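Local coordinates for protein arginyl-trna synthetase (Thermus thermophilus, PDB 1IQ0) that probably joins L-arginine to its cognate tRNA at the expense of ATP, as a monomeric class I aminoacyl-tRNA synthetase, at residues T152-A157 against A199-L204; E211-V216 against L237-D242; L319-Y324 against G331-A336. One frame throughout, in Å; residues are numbered along the deposited sequence.

Interaction 1: residues T152-A157 against A199-L204; sequences TGRQAA and AIEEVL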
ATOM      1  N   THR A 152       4.959 -26.008  -1.533  1.00 19.89           N
ATOM      2  CA  THR A 152       5.834 -27.130  -1.206  1.00 19.98           C
ATOM      3  C   THR A 152       6.435 -26.941   0.181  1.00 19.27           C
ATOM      4  O   THR A 152       7.386 -27.629   0.555  1.00 20.57           O
ATOM      5  CB  THR A 152       7.014 -27.262  -2.208  1.00 19.70           C
ATOM      6  OG1 THR A 152       7.887 -26.134  -2.073  1.00 21.69           O
ATOM      7  CG2 THR A 152       6.505 -27.327  -3.632  1.00 15.03           C
ATOM      8  N   GLY A 153       5.876 -26.013   0.947  1.00 15.19           N
ATOM      9  CA  GLY A 153       6.426 -25.738   2.267  1.00 16.81           C
ATOM     10  C   GLY A 153       6.067 -26.732   3.352  1.00 20.51           C
ATOM     11  O   GLY A 153       5.039 -27.398   3.288  1.00 20.69           O
ATOM     12  N   ARG A 154       6.931 -26.826   4.357  1.00 25.43           N
ATOM     13  CA  ARG A 154       6.698 -27.725   5.476  1.00 27.84           C
ATOM     14  C   ARG A 154       5.372 -27.403   6.161  1.00 25.49           C
ATOM     15  O   ARG A 154       4.686 -28.305   6.641  1.00 26.14           O
ATOM     16  CB  ARG A 154       7.835 -27.625   6.496  1.00 30.20           C
ATOM     17  CG  ARG A 154       7.590 -28.474   7.741  1.00 38.39           C
ATOM     18  CD  ARG A 154       8.731 -28.403   8.744  1.00 43.91           C
ATOM     19  NE  ARG A 154       9.643 -29.538   8.627  1.00 49.37           N
ATOM     20  CZ  ARG A 154      10.505 -29.705   7.631  1.00 49.40           C
ATOM     21  NH1 ARG A 154      10.577 -28.807   6.659  1.00 52.33           N
ATOM     22  NH2 ARG A 154      11.299 -30.768   7.608  1.00 47.76           N
ATOM     23  N   GLN A 155       5.004 -26.124   6.210  1.00 22.56           N
ATOM     24  CA  GLN A 155       3.748 -25.746   6.853  1.00 24.81           C
ATOM     25  C   GLN A 155       2.554 -26.385   6.152  1.00 22.54           C
ATOM     26  O   GLN A 155       1.615 -26.838   6.810  1.00 20.63           O
ATOM     27  CB  GLN A 155       3.597 -24.223   6.899  1.00 29.34           C
ATOM     28  CG  GLN A 155       4.627 -23.551   7.797  1.00 33.76           C
ATOM     29  CD  GLN A 155       4.721 -24.212   9.168  1.00 39.74           C
ATOM     30  OE1 GLN A 155       3.760 -24.213   9.941  1.00 42.29           O
ATOM     31  NE2 GLN A 155       5.885 -24.787   9.469  1.00 40.82           N
ATOM     32  N   ALA A 156       2.591 -26.431   4.825  1.00 19.51           N
ATOM     33  CA  ALA A 156       1.510 -27.048   4.062  1.00 19.38           C
ATOM     34  C   ALA A 156       1.572 -28.566   4.253  1.00 22.14           C
ATOM     35  O   ALA A 156       0.544 -29.247   4.287  1.00 22.78           O
ATOM     36  CB  ALA A 156       1.642 -26.706   2.585  1.00 11.31           C
ATOM     37  N   ALA A 157       2.781 -29.101   4.366  1.00 21.17           N
ATOM     38  CA  ALA A 157       2.928 -30.537   4.559  1.00 20.81           C
ATOM     39  C   ALA A 157       2.330 -30.935   5.905  1.00 19.86           C
ATOM     40  O   ALA A 157       1.660 -31.955   6.015  1.00 18.45           O
ATOM     41  CB  ALA A 157       4.409 -30.938   4.506  1.00  9.17           C
ATOM     42  N   ALA A 199       6.958 -39.252   9.662  1.00 21.23           N
ATOM     43  CA  ALA A 199       5.753 -39.373   8.848  1.00 19.22           C
ATOM     44  C   ALA A 199       5.474 -38.053   8.113  1.00 23.29           C
ATOM     45  O   ALA A 199       5.036 -38.047   6.959  1.00 23.10           O
ATOM     46  CB  ALA A 199       4.559 -39.756   9.729  1.00 16.69           C
ATOM     47  N   ILE A 200       5.725 -36.935   8.783  1.00 24.08           N
ATOM     48  CA  ILE A 200       5.520 -35.630   8.158  1.00 25.31           C
ATOM     49  C   ILE A 200       6.499 -35.439   6.990  1.00 25.31           C
ATOM     50  O   ILE A 200       6.129 -34.890   5.952  1.00 24.86           O
ATOM     51  CB  ILE A 200       5.694 -34.484   9.190  1.00 22.60           C
ATOM     52  CG1 ILE A 200       4.483 -34.453  10.131  1.00 20.57           C
ATOM     53  CG2 ILE A 200       5.872 -33.157   8.480  1.00 20.01           C
ATOM     54  CD1 ILE A 200       4.625 -33.475  11.285  1.00 17.65           C
ATOM     55  N   GLU A 201       7.737 -35.904   7.160  1.00 27.35           N
ATOM     56  CA  GLU A 201       8.747 -35.787   6.106  1.00 27.69           C
ATOM     57  C   GLU A 201       8.299 -36.523   4.842  1.00 27.27           C
ATOM     58  O   GLU A 201       8.600 -36.088   3.726  1.00 28.15           O
ATOM     59  CB  GLU A 201      10.096 -36.361   6.565  1.00 35.69           C
ATOM     60  CG  GLU A 201      10.687 -35.714   7.809  1.00 43.78           C
ATOM     61  CD  GLU A 201      11.119 -34.268   7.598  1.00 48.26           C
ATOM     62  OE1 GLU A 201      11.490 -33.616   8.598  1.00 52.16           O
ATOM     63  OE2 GLU A 201      11.098 -33.784   6.444  1.00 49.30           O
ATOM     64  N   GLU A 202       7.590 -37.637   5.020  1.00 26.26           N
ATOM     65  CA  GLU A 202       7.104 -38.420   3.886  1.00 26.17           C
ATOM     66  C   GLU A 202       6.104 -37.622   3.060  1.00 23.69           C
ATOM     67  O   GLU A 202       6.099 -37.709   1.834  1.00 22.94           O
ATOM     68  CB  GLU A 202       6.454 -39.728   4.361  1.00 32.68           C
ATOM     69  CG  GLU A 202       7.448 -40.818   4.724  1.00 39.66           C
ATOM     70  CD  GLU A 202       6.774 -42.111   5.142  1.00 48.45           C
ATOM     71  OE1 GLU A 202       5.907 -42.606   4.388  1.00 54.08           O
ATOM     72  OE2 GLU A 202       7.115 -42.638   6.224  1.00 51.93           O
ATOM     73  N   VAL A 203       5.236 -36.865   3.727  1.00 26.80           N
ATOM     74  CA  VAL A 203       4.269 -36.052   3.002  1.00 25.28           C
ATOM     75  C   VAL A 203       5.001 -34.875   2.363  1.00 23.12           C
ATOM     76  O   VAL A 203       4.682 -34.467   1.248  1.00 24.49           O
ATOM     77  CB  VAL A 203       3.156 -35.518   3.930  1.00 22.42           C
ATOM     78  CG1 VAL A 203       2.292 -34.511   3.177  1.00 22.10           C
ATOM     79  CG2 VAL A 203       2.288 -36.685   4.429  1.00 18.27           C
ATOM     80  N   LEU A 204       6.004 -34.352   3.066  1.00 21.10           N
ATOM     81  CA  LEU A 204       6.773 -33.221   2.561  1.00 22.55           C
ATOM     82  C   LEU A 204       7.438 -33.607   1.239  1.00 20.03           C
ATOM     83  O   LEU A 204       7.485 -32.813   0.302  1.00 21.04           O
ATOM     84  CB  LEU A 204       7.856 -32.812   3.567  1.00 20.62           C
ATOM     85  CG  LEU A 204       8.194 -31.322   3.739  1.00 21.88           C
ATOM     86  CD1 LEU A 204       9.634 -31.198   4.257  1.00 14.68           C
ATOM     87  CD2 LEU A 204       8.023 -30.554   2.432  1.00 18.89           C
TER
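Leu-204, on helix 197-208, packs against the first turn of helix 154-165, and its side chain can be followed outward atom by atom. CB lies 4.0 Å from CB of Ala-157, and CG stays beside that same methyl. Beyond CG the two branches part. CD2 reaches back to the chain just ahead of the helix, 3.5 Å from the carbonyl O of Thr-152, next to the N-cap residue Gly-153. CD1 turns to the outer side and sits over one face of the Arg-154 guanidinium, 3.5 Å from NH1. One residue earlier, Val-203 brings CG1 to 3.9 Å from O of Ala-157.

Arg-154 places its guanidinium against CD1 by running CG anti to the backbone nitrogen (chi1 176°) and bending at chi3, which carries the group across Leu-204 toward Glu-201. Glu-201 starts away from the partner helix and bends at chi2 to bring its carboxylate round. NH2 of Arg-154 donates to OE1 of Glu-201 at 3.0 Å, a rather bent bond (138° at the hydrogen) that arrives on the syn side of the oxygen. The two flat groups are turned 65° apart, so this is a single-nitrogen grip, not a paired, coplanar one. With an alanine here instead of Glu-201, the Arg-154 guanidinium is likely to lose its charged mate and be able to swing off Leu-204.

The two helices belong to the four-helix run linking the parallel strands 141-149 and 236-239. Phe-161 and Leu-207 continue the apolar seam beyond the contact. The chemistry is therefore layered: small and branched aliphatic groups fill the inner part, while an arginine-glutamate pair spans the more exposed edge, its attraction probably moderated by solvent.

Interaction 2: residues E211-V216 against L237-D242; sequences ELREEV and LVWESD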
ATOM      1  N   GLU A 211       3.000 -33.452  -6.064  1.00 20.94           N
ATOM      2  CA  GLU A 211       1.903 -34.408  -6.121  1.00 24.16           C
ATOM      3  C   GLU A 211       0.685 -34.102  -5.242  1.00 24.79           C
ATOM      4  O   GLU A 211      -0.288 -34.860  -5.247  1.00 24.17           O
ATOM      5  CB  GLU A 211       2.448 -35.815  -5.825  1.00 19.33           C
ATOM      6  CG  GLU A 211       3.225 -36.408  -7.005  1.00 21.31           C
ATOM      7  CD  GLU A 211       4.115 -37.580  -6.623  1.00 23.38           C
ATOM      8  OE1 GLU A 211       3.777 -38.316  -5.672  1.00 25.50           O
ATOM      9  OE2 GLU A 211       5.154 -37.777  -7.288  1.00 20.75           O
ATOM     10  N   LEU A 212       0.728 -32.995  -4.503  1.00 22.80           N
ATOM     11  CA  LEU A 212      -0.392 -32.606  -3.650  1.00 20.33           C
ATOM     12  C   LEU A 212      -0.872 -31.189  -3.949  1.00 19.01           C
ATOM     13  O   LEU A 212      -1.438 -30.529  -3.076  1.00 19.92           O
ATOM     14  CB  LEU A 212      -0.009 -32.679  -2.160  1.00 24.13           C
ATOM     15  CG  LEU A 212       0.193 -34.013  -1.430  1.00 27.85           C
ATOM     16  CD1 LEU A 212      -0.979 -34.953  -1.713  1.00 28.60           C
ATOM     17  CD2 LEU A 212       1.483 -34.638  -1.865  1.00 26.13           C
ATOM     18  N   ARG A 213      -0.656 -30.704  -5.165  1.00 18.26           N
ATOM     19  CA  ARG A 213      -1.076 -29.347  -5.461  1.00 19.64           C
ATOM     20  C   ARG A 213      -2.581 -29.112  -5.299  1.00 22.68           C
ATOM     21  O   ARG A 213      -2.993 -28.094  -4.734  1.00 21.82           O
ATOM     22  CB  ARG A 213      -0.659 -28.907  -6.868  1.00 21.36           C
ATOM     23  CG  ARG A 213      -0.916 -27.406  -7.032  1.00 29.63           C
ATOM     24  CD  ARG A 213      -1.046 -26.913  -8.458  1.00 31.28           C
ATOM     25  NE  ARG A 213       0.236 -26.558  -9.039  1.00 36.10           N
ATOM     26  CZ  ARG A 213       0.455 -25.462  -9.759  1.00 32.37           C
ATOM     27  NH1 ARG A 213      -0.521 -24.595  -9.990  1.00 26.81           N
ATOM     28  NH2 ARG A 213       1.659 -25.239 -10.255  1.00 31.85           N
ATOM     29  N   GLU A 214      -3.399 -30.037  -5.792  1.00 24.84           N
ATOM     30  CA  GLU A 214      -4.849 -29.873  -5.682  1.00 23.39           C
ATOM     31  C   GLU A 214      -5.275 -29.753  -4.230  1.00 22.19           C
ATOM     32  O   GLU A 214      -6.120 -28.921  -3.894  1.00 25.61           O
ATOM     33  CB  GLU A 214      -5.582 -31.039  -6.349  1.00 38.89           C
ATOM     34  CG  GLU A 214      -5.239 -31.197  -7.819  1.00 45.85           C
ATOM     35  CD  GLU A 214      -5.248 -29.870  -8.551  1.00 58.12           C
ATOM     36  OE1 GLU A 214      -6.314 -29.219  -8.587  1.00 64.22           O
ATOM     37  OE2 GLU A 214      -4.186 -29.474  -9.083  1.00 63.75           O
ATOM     38  N   GLU A 215      -4.688 -30.578  -3.368  1.00 21.39           N
ATOM     39  CA  GLU A 215      -5.015 -30.521  -1.950  1.00 21.07           C
ATOM     40  C   GLU A 215      -4.681 -29.139  -1.376  1.00 25.30           C
ATOM     41  O   GLU A 215      -5.421 -28.611  -0.550  1.00 23.80           O
ATOM     42  CB  GLU A 215      -4.256 -31.606  -1.176  1.00 23.78           C
ATOM     43  CG  GLU A 215      -4.835 -33.014  -1.350  1.00 30.24           C
ATOM     44  CD  GLU A 215      -4.380 -33.712  -2.626  1.00 36.62           C
ATOM     45  OE1 GLU A 215      -3.799 -33.054  -3.518  1.00 35.17           O
ATOM     46  OE2 GLU A 215      -4.612 -34.933  -2.741  1.00 41.37           O
ATOM     47  N   VAL A 216      -3.562 -28.562  -1.813  1.00 21.19           N
ATOM     48  CA  VAL A 216      -3.151 -27.245  -1.346  1.00 20.59           C
ATOM     49  C   VAL A 216      -4.094 -26.189  -1.916  1.00 19.97           C
ATOM     50  O   VAL A 216      -4.516 -25.268  -1.214  1.00 19.05           O
ATOM     51  CB  VAL A 216      -1.704 -26.911  -1.801  1.00 23.31           C
ATOM     52  CG1 VAL A 216      -1.400 -25.430  -1.542  1.00 22.98           C
ATOM     53  CG2 VAL A 216      -0.700 -27.792  -1.057  1.00 18.36           C
ATOM     54  N   LEU A 237      -0.452 -15.234  -9.729  1.00 21.84           N
ATOM     55  CA  LEU A 237      -0.210 -16.196  -8.671  1.00 21.94           C
ATOM     56  C   LEU A 237       1.024 -16.933  -9.166  1.00 20.48           C
ATOM     57  O   LEU A 237       1.093 -17.292 -10.331  1.00 21.91           O
ATOM     58  CB  LEU A 237      -1.368 -17.187  -8.564  1.00 21.04           C
ATOM     59  CG  LEU A 237      -2.317 -17.158  -7.363  1.00 24.02           C
ATOM     60  CD1 LEU A 237      -2.799 -15.763  -7.063  1.00 17.15           C
ATOM     61  CD2 LEU A 237      -3.481 -18.095  -7.660  1.00 20.87           C
ATOM     62  N   VAL A 238       2.013 -17.116  -8.302  1.00 20.78           N
ATOM     63  CA  VAL A 238       3.195 -17.869  -8.673  1.00 18.24           C
ATOM     64  C   VAL A 238       3.392 -18.944  -7.615  1.00 20.14           C
ATOM     65  O   VAL A 238       3.535 -18.644  -6.428  1.00 19.87           O
ATOM     66  CB  VAL A 238       4.462 -16.989  -8.757  1.00 15.33           C
ATOM     67  CG1 VAL A 238       5.683 -17.873  -8.905  1.00 10.14           C
ATOM     68  CG2 VAL A 238       4.371 -16.062  -9.968  1.00 12.46           C
ATOM     69  N   TRP A 239       3.390 -20.197  -8.059  1.00 20.47           N
ATOM     70  CA  TRP A 239       3.552 -21.345  -7.176  1.00 17.81           C
ATOM     71  C   TRP A 239       5.001 -21.829  -7.091  1.00 16.00           C
ATOM     72  O   TRP A 239       5.704 -21.930  -8.100  1.00 17.36           O
ATOM     73  CB  TRP A 239       2.644 -22.501  -7.652  1.00 14.57           C
ATOM     74  CG  TRP A 239       1.162 -22.164  -7.651  1.00 18.93           C
ATOM     75  CD1 TRP A 239       0.548 -21.168  -8.356  1.00 18.05           C
ATOM     76  CD2 TRP A 239       0.130 -22.796  -6.877  1.00 19.77           C
ATOM     77  NE1 TRP A 239      -0.793 -21.137  -8.070  1.00 16.24           N
ATOM     78  CE2 TRP A 239      -1.079 -22.122  -7.164  1.00 19.86           C
ATOM     79  CE3 TRP A 239       0.110 -23.862  -5.966  1.00 19.90           C
ATOM     80  CZ2 TRP A 239      -2.303 -22.478  -6.572  1.00 19.68           C
ATOM     81  CZ3 TRP A 239      -1.108 -24.220  -5.376  1.00 20.19           C
ATOM     82  CH2 TRP A 239      -2.296 -23.527  -5.682  1.00 19.23           C
ATOM     83  N   GLU A 240       5.443 -22.135  -5.874  1.00 15.09           N
ATOM     84  CA  GLU A 240       6.792 -22.632  -5.657  1.00 19.12           C
ATOM     85  C   GLU A 240       7.088 -23.849  -6.547  1.00 24.68           C
ATOM     86  O   GLU A 240       8.169 -23.942  -7.136  1.00 24.21           O
ATOM     87  CB  GLU A 240       6.976 -22.998  -4.178  1.00 14.97           C
ATOM     88  CG  GLU A 240       8.348 -23.581  -3.832  1.00 16.68           C
ATOM     89  CD  GLU A 240       9.493 -22.631  -4.152  1.00 23.56           C
ATOM     90  OE1 GLU A 240       9.329 -21.405  -3.992  1.00 23.31           O
ATOM     91  OE2 GLU A 240      10.567 -23.109  -4.549  1.00 19.09           O
ATOM     92  N   SER A 241       6.143 -24.785  -6.650  1.00 17.38           N
ATOM     93  CA  SER A 241       6.366 -25.966  -7.493  1.00 16.29           C
ATOM     94  C   SER A 241       6.600 -25.594  -8.958  1.00 17.07           C
ATOM     95  O   SER A 241       7.332 -26.287  -9.665  1.00 16.84           O
ATOM     96  CB  SER A 241       5.204 -26.966  -7.374  1.00 18.57           C
ATOM     97  OG  SER A 241       3.961 -26.386  -7.706  1.00 20.45           O
ATOM     98  N   ASP A 242       5.979 -24.512  -9.425  1.00 19.99           N
ATOM     99  CA  ASP A 242       6.200 -24.068 -10.807  1.00 21.49           C
ATOM    100  C   ASP A 242       7.574 -23.397 -10.898  1.00 22.74           C
ATOM    101  O   ASP A 242       8.247 -23.481 -11.925  1.00 22.00           O
ATOM    102  CB  ASP A 242       5.110 -23.090 -11.250  1.00 13.59           C
ATOM    103  CG  ASP A 242       3.771 -23.776 -11.459  1.00 17.05           C
ATOM    104  OD1 ASP A 242       2.724 -23.184 -11.110  1.00 17.02           O
ATOM    105  OD2 ASP A 242       3.769 -24.908 -11.978  1.00 16.29           O
TER
HETATM  106  O   HOH W   1       3.059 -27.710  -9.813  1.00 32.02           O
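Arg-213 and Trp-239 make the stacking part of the contact. The guanidinium lies flat on the indole, with the planes 10° apart and NH1 over the face, 3.7 Å from CD2 of Trp-239. The arrangement also counts as cation-pi: CZ of Arg-213 is 4.2 Å from the centroid of the five-membered ring of Trp-239. Two torsions set it up. CG leaves anti to the backbone nitrogen (chi1 -170°), and the bend at chi3 (-88°) folds the end of the chain over the ring.

Apolar packing extends the stack along the six-membered ring. CG of Arg-213 rests 3.6 Å from CZ3 of Trp-239, and CG1 of Val-216, one helical turn on, approaches the same CZ3 to 4.0 Å.

These pieces belong to the Rossmann-type catalytic domain of a class I synthetase. Trp-239 ends strand 236-239, which runs parallel to strand 141-149, and holds the N-cap position of helix 240-245. Arg-213 opens helix 213-229, the last helix before that strand, so the stack ties the helix start to the strand end.

Charge pairing comes from the first turn of helix 240-245. Asp-242 meets the guanidinium at its edge with OD1, forming a salt bridge to NH2 of Arg-213. The modelled separation is implausibly short and the position of NH2 is uncertain, so its exact length carries little weight. The carboxylate has a second charged partner in Arg-245, which pairs with OD2.

Water bridging supplies the remaining polar link. In the model, water 1 accepts from NH2 of Arg-213 at 2.9 Å, with the same caution about that nitrogen, and donates to OG of Ser-241 at 2.6 Å. That hydroxyl is also hydrogen-bonded to Asp-151 in the loop after strand 141-149.

Interaction 3: residues L319-Y324 against G331-A336; sequences LRFRPY and GLRTSA
Arg-322 and Thr-334 face each other as the hydrogen-bonded pair of an antiparallel beta hairpin, strands 320-323 and 333-335, which lies toward one border of the large mixed sheet of the catalytic domain. The Arg-322 N donates to Thr-334 O at 3.1 Å, and the Thr-334 N returns a straighter bond to Arg-322 O at 2.9 Å. Ala-336 N to Arg-320 O and Tyr-324 N to Leu-332 O carry the ladder on at its two ends.

The close packing lies toward helix 213-229 and strand 236-239. CB of Tyr-324 settles 3.8 Å from CG2 of Thr-334, while its ring runs alongside Leu-332, pointing the same way, with the two CD2 atoms 3.7 Å apart. CG of Tyr-324 is anti to the backbone nitrogen (chi1 179°), which sends the ring across Leu-220, Leu-221 and Met-224 and takes OH to Asn-217. At the other end, CA of Ser-335 sits over one face of the Phe-321 ring, near its rim, and the Ser-335 OG turns to Asp-242 and to the Trp-239 N. Also close-packed is Arg-333, which has a cation-pi contact with Tyr-342 and crosses Phe-321 at about a right angle, with the phenylalanine CB over one face of its guanidinium.

The outer side is looser. Arg-320, Arg-322 and Pro-323 are exposed; the long chain of Arg-320 leads away from the partner strand to Gly-339 O, and the CB of Pro-323 points away from that strand. Arg-322 touches the other strand chiefly with its aliphatic part, CD lying 3.4 Å from CB of Ala-336.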
ATOM      1  N   LEU A 319       8.860 -19.517 -16.183  1.00 21.63           N
ATOM      2  CA  LEU A 319       7.492 -19.596 -15.676  1.00 17.83           C
ATOM      3  C   LEU A 319       6.458 -19.441 -16.799  1.00 19.43           C
ATOM      4  O   LEU A 319       6.616 -18.606 -17.699  1.00 18.68           O
ATOM      5  CB  LEU A 319       7.291 -18.511 -14.605  1.00 24.01           C
ATOM      6  CG  LEU A 319       7.175 -18.869 -13.112  1.00 29.49           C
ATOM      7  CD1 LEU A 319       7.757 -20.234 -12.814  1.00 28.80           C
ATOM      8  CD2 LEU A 319       7.862 -17.785 -12.277  1.00 22.51           C
ATOM      9  N   ARG A 320       5.407 -20.258 -16.739  1.00 23.30           N
ATOM     10  CA  ARG A 320       4.320 -20.248 -17.717  1.00 22.44           C
ATOM     11  C   ARG A 320       3.010 -19.982 -16.993  1.00 21.89           C
ATOM     12  O   ARG A 320       2.808 -20.457 -15.873  1.00 18.16           O
ATOM     13  CB  ARG A 320       4.241 -21.593 -18.443  1.00 28.19           C
ATOM     14  CG  ARG A 320       5.406 -21.848 -19.366  1.00 36.04           C
ATOM     15  CD  ARG A 320       5.357 -23.236 -19.987  1.00 37.47           C
ATOM     16  NE  ARG A 320       6.453 -23.414 -20.931  1.00 45.54           N
ATOM     17  CZ  ARG A 320       6.519 -22.818 -22.120  1.00 48.92           C
ATOM     18  NH1 ARG A 320       5.541 -22.012 -22.518  1.00 45.98           N
ATOM     19  NH2 ARG A 320       7.574 -23.008 -22.901  1.00 48.00           N
ATOM     20  N   PHE A 321       2.112 -19.250 -17.647  1.00 26.41           N
ATOM     21  CA  PHE A 321       0.838 -18.878 -17.045  1.00 26.65           C
ATOM     22  C   PHE A 321      -0.427 -19.231 -17.828  1.00 28.79           C
ATOM     23  O   PHE A 321      -0.397 -19.409 -19.044  1.00 28.39           O
ATOM     24  CB  PHE A 321       0.832 -17.372 -16.770  1.00 19.31           C
ATOM     25  CG  PHE A 321       1.858 -16.940 -15.776  1.00 19.49           C
ATOM     26  CD1 PHE A 321       3.193 -16.858 -16.133  1.00 17.76           C
ATOM     27  CD2 PHE A 321       1.494 -16.675 -14.460  1.00 19.05           C
ATOM     28  CE1 PHE A 321       4.156 -16.526 -15.192  1.00 17.70           C
ATOM     29  CE2 PHE A 321       2.451 -16.343 -13.510  1.00 16.56           C
ATOM     30  CZ  PHE A 321       3.781 -16.268 -13.872  1.00 18.45           C
ATOM     31  N   ARG A 322      -1.541 -19.305 -17.101  1.00 27.21           N
ATOM     32  CA  ARG A 322      -2.854 -19.610 -17.663  1.00 28.07           C
ATOM     33  C   ARG A 322      -3.894 -19.028 -16.703  1.00 26.82           C
ATOM     34  O   ARG A 322      -3.547 -18.568 -15.614  1.00 26.99           O
ATOM     35  CB  ARG A 322      -3.046 -21.131 -17.788  1.00 24.08           C
ATOM     36  CG  ARG A 322      -3.064 -21.853 -16.452  1.00 28.62           C
ATOM     37  CD  ARG A 322      -3.060 -23.378 -16.605  1.00 39.91           C
ATOM     38  NE  ARG A 322      -4.280 -23.884 -17.223  1.00 44.09           N
ATOM     39  CZ  ARG A 322      -4.382 -24.243 -18.498  1.00 46.73           C
ATOM     40  NH1 ARG A 322      -3.329 -24.157 -19.302  1.00 48.01           N
ATOM     41  NH2 ARG A 322      -5.540 -24.683 -18.973  1.00 46.70           N
ATOM     42  N   PRO A 323      -5.179 -19.030 -17.096  1.00 35.61           N
ATOM     43  CA  PRO A 323      -6.218 -18.486 -16.213  1.00 35.33           C
ATOM     44  C   PRO A 323      -6.363 -19.321 -14.942  1.00 33.28           C
ATOM     45  O   PRO A 323      -6.287 -20.546 -14.986  1.00 36.97           O
ATOM     46  CB  PRO A 323      -7.481 -18.542 -17.080  1.00 29.96           C
ATOM     47  CG  PRO A 323      -6.944 -18.418 -18.482  1.00 31.44           C
ATOM     48  CD  PRO A 323      -5.731 -19.330 -18.430  1.00 34.81           C
ATOM     49  N   TYR A 324      -6.567 -18.655 -13.812  1.00 25.19           N
ATOM     50  CA  TYR A 324      -6.735 -19.357 -12.549  1.00 24.72           C
ATOM     51  C   TYR A 324      -8.219 -19.471 -12.249  1.00 29.59           C
ATOM     52  O   TYR A 324      -8.906 -18.460 -12.097  1.00 32.77           O
ATOM     53  CB  TYR A 324      -6.049 -18.606 -11.409  1.00 21.85           C
ATOM     54  CG  TYR A 324      -6.211 -19.278 -10.062  1.00 19.98           C
ATOM     55  CD1 TYR A 324      -5.680 -20.548  -9.825  1.00 17.11           C
ATOM     56  CD2 TYR A 324      -6.898 -18.645  -9.021  1.00 21.22           C
ATOM     57  CE1 TYR A 324      -5.825 -21.170  -8.588  1.00 15.78           C
ATOM     58  CE2 TYR A 324      -7.051 -19.255  -7.784  1.00 19.16           C
ATOM     59  CZ  TYR A 324      -6.511 -20.518  -7.572  1.00 18.49           C
ATOM     60  OH  TYR A 324      -6.650 -21.123  -6.342  1.00 21.82           O
ATOM     61  N   GLY A 331      -9.947 -12.056 -13.955  1.00 32.31           N
ATOM     62  CA  GLY A 331      -8.703 -11.898 -14.690  1.00 30.92           C
ATOM     63  C   GLY A 331      -7.432 -12.415 -14.042  1.00 31.28           C
ATOM     64  O   GLY A 331      -6.346 -12.198 -14.569  1.00 32.73           O
ATOM     65  N   LEU A 332      -7.547 -13.103 -12.914  1.00 25.20           N
ATOM     66  CA  LEU A 332      -6.361 -13.617 -12.235  1.00 24.26           C
ATOM     67  C   LEU A 332      -5.680 -14.746 -13.021  1.00 25.90           C
ATOM     68  O   LEU A 332      -6.342 -15.662 -13.506  1.00 25.43           O
ATOM     69  CB  LEU A 332      -6.741 -14.098 -10.832  1.00 18.82           C
ATOM     70  CG  LEU A 332      -5.644 -14.678  -9.935  1.00 20.48           C
ATOM     71  CD1 LEU A 332      -4.496 -13.684  -9.789  1.00 20.67           C
ATOM     72  CD2 LEU A 332      -6.246 -15.012  -8.568  1.00 15.85           C
ATOM     73  N   ARG A 333      -4.357 -14.664 -13.154  1.00 23.63           N
ATOM     74  CA  ARG A 333      -3.589 -15.685 -13.867  1.00 23.27           C
ATOM     75  C   ARG A 333      -2.602 -16.364 -12.912  1.00 22.30           C
ATOM     76  O   ARG A 333      -2.027 -15.725 -12.026  1.00 21.78           O
ATOM     77  CB  ARG A 333      -2.828 -15.075 -15.055  1.00 26.31           C
ATOM     78  CG  ARG A 333      -3.682 -14.757 -16.292  1.00 30.09           C
ATOM     79  CD  ARG A 333      -2.862 -14.029 -17.378  1.00 31.89           C
ATOM     80  NE  ARG A 333      -1.906 -14.876 -18.101  1.00 39.50           N
ATOM     81  CZ  ARG A 333      -0.595 -14.622 -18.220  1.00 45.19           C
ATOM     82  NH1 ARG A 333      -0.046 -13.545 -17.656  1.00 36.03           N
ATOM     83  NH2 ARG A 333       0.177 -15.433 -18.939  1.00 41.91           N
ATOM     84  N   THR A 334      -2.399 -17.662 -13.103  1.00 21.72           N
ATOM     85  CA  THR A 334      -1.506 -18.424 -12.241  1.00 17.89           C
ATOM     86  C   THR A 334      -0.404 -19.120 -13.022  1.00 20.75           C
ATOM     87  O   THR A 334      -0.573 -19.447 -14.196  1.00 22.22           O
ATOM     88  CB  THR A 334      -2.288 -19.530 -11.481  1.00 20.32           C
ATOM     89  OG1 THR A 334      -1.397 -20.259 -10.625  1.00 23.41           O
ATOM     90  CG2 THR A 334      -2.913 -20.518 -12.470  1.00 18.43           C
ATOM     91  N   SER A 335       0.736 -19.333 -12.374  1.00 18.21           N
ATOM     92  CA  SER A 335       1.806 -20.083 -13.016  1.00 19.07           C
ATOM     93  C   SER A 335       1.232 -21.501 -13.039  1.00 20.52           C
ATOM     94  O   SER A 335       0.387 -21.845 -12.205  1.00 20.63           O
ATOM     95  CB  SER A 335       3.078 -20.058 -12.170  1.00 20.17           C
ATOM     96  OG  SER A 335       2.828 -20.561 -10.869  1.00 21.02           O
ATOM     97  N   ALA A 336       1.681 -22.311 -13.988  1.00 18.25           N
ATOM     98  CA  ALA A 336       1.202 -23.682 -14.109  1.00 17.94           C
ATOM     99  C   ALA A 336       2.137 -24.507 -14.995  1.00 20.53           C
ATOM    100  O   ALA A 336       3.016 -23.968 -15.662  1.00 23.57           O
ATOM    101  CB  ALA A 336      -0.218 -23.683 -14.691  1.00 14.18           C
TER

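The contacts form a chain of neighbours. Interactions 1 and 2 have centres 13 Å apart and touch where Thr-152 OG1 packs 3.1 Å from Glu-240 CG. Interactions 2 and 3, with centres 12 Å apart, share the mixed sheet and are joined by two probable hydrogen bonds: Leu-237 N lies 2.8 Å from Arg-333 O, between adjacent parallel strands, and Asp-242 OD1 lies 2.6 Å from Ser-335 OG. Interactions 1 and 3 do not meet, their nearest atoms being about 11 Å apart. The first two border the predicted HIGH region, the ATP-binding signature of class I synthetases: Val-216 packs on Pro-114, and Gln-155 O takes a weak hydrogen bond from Asn-115.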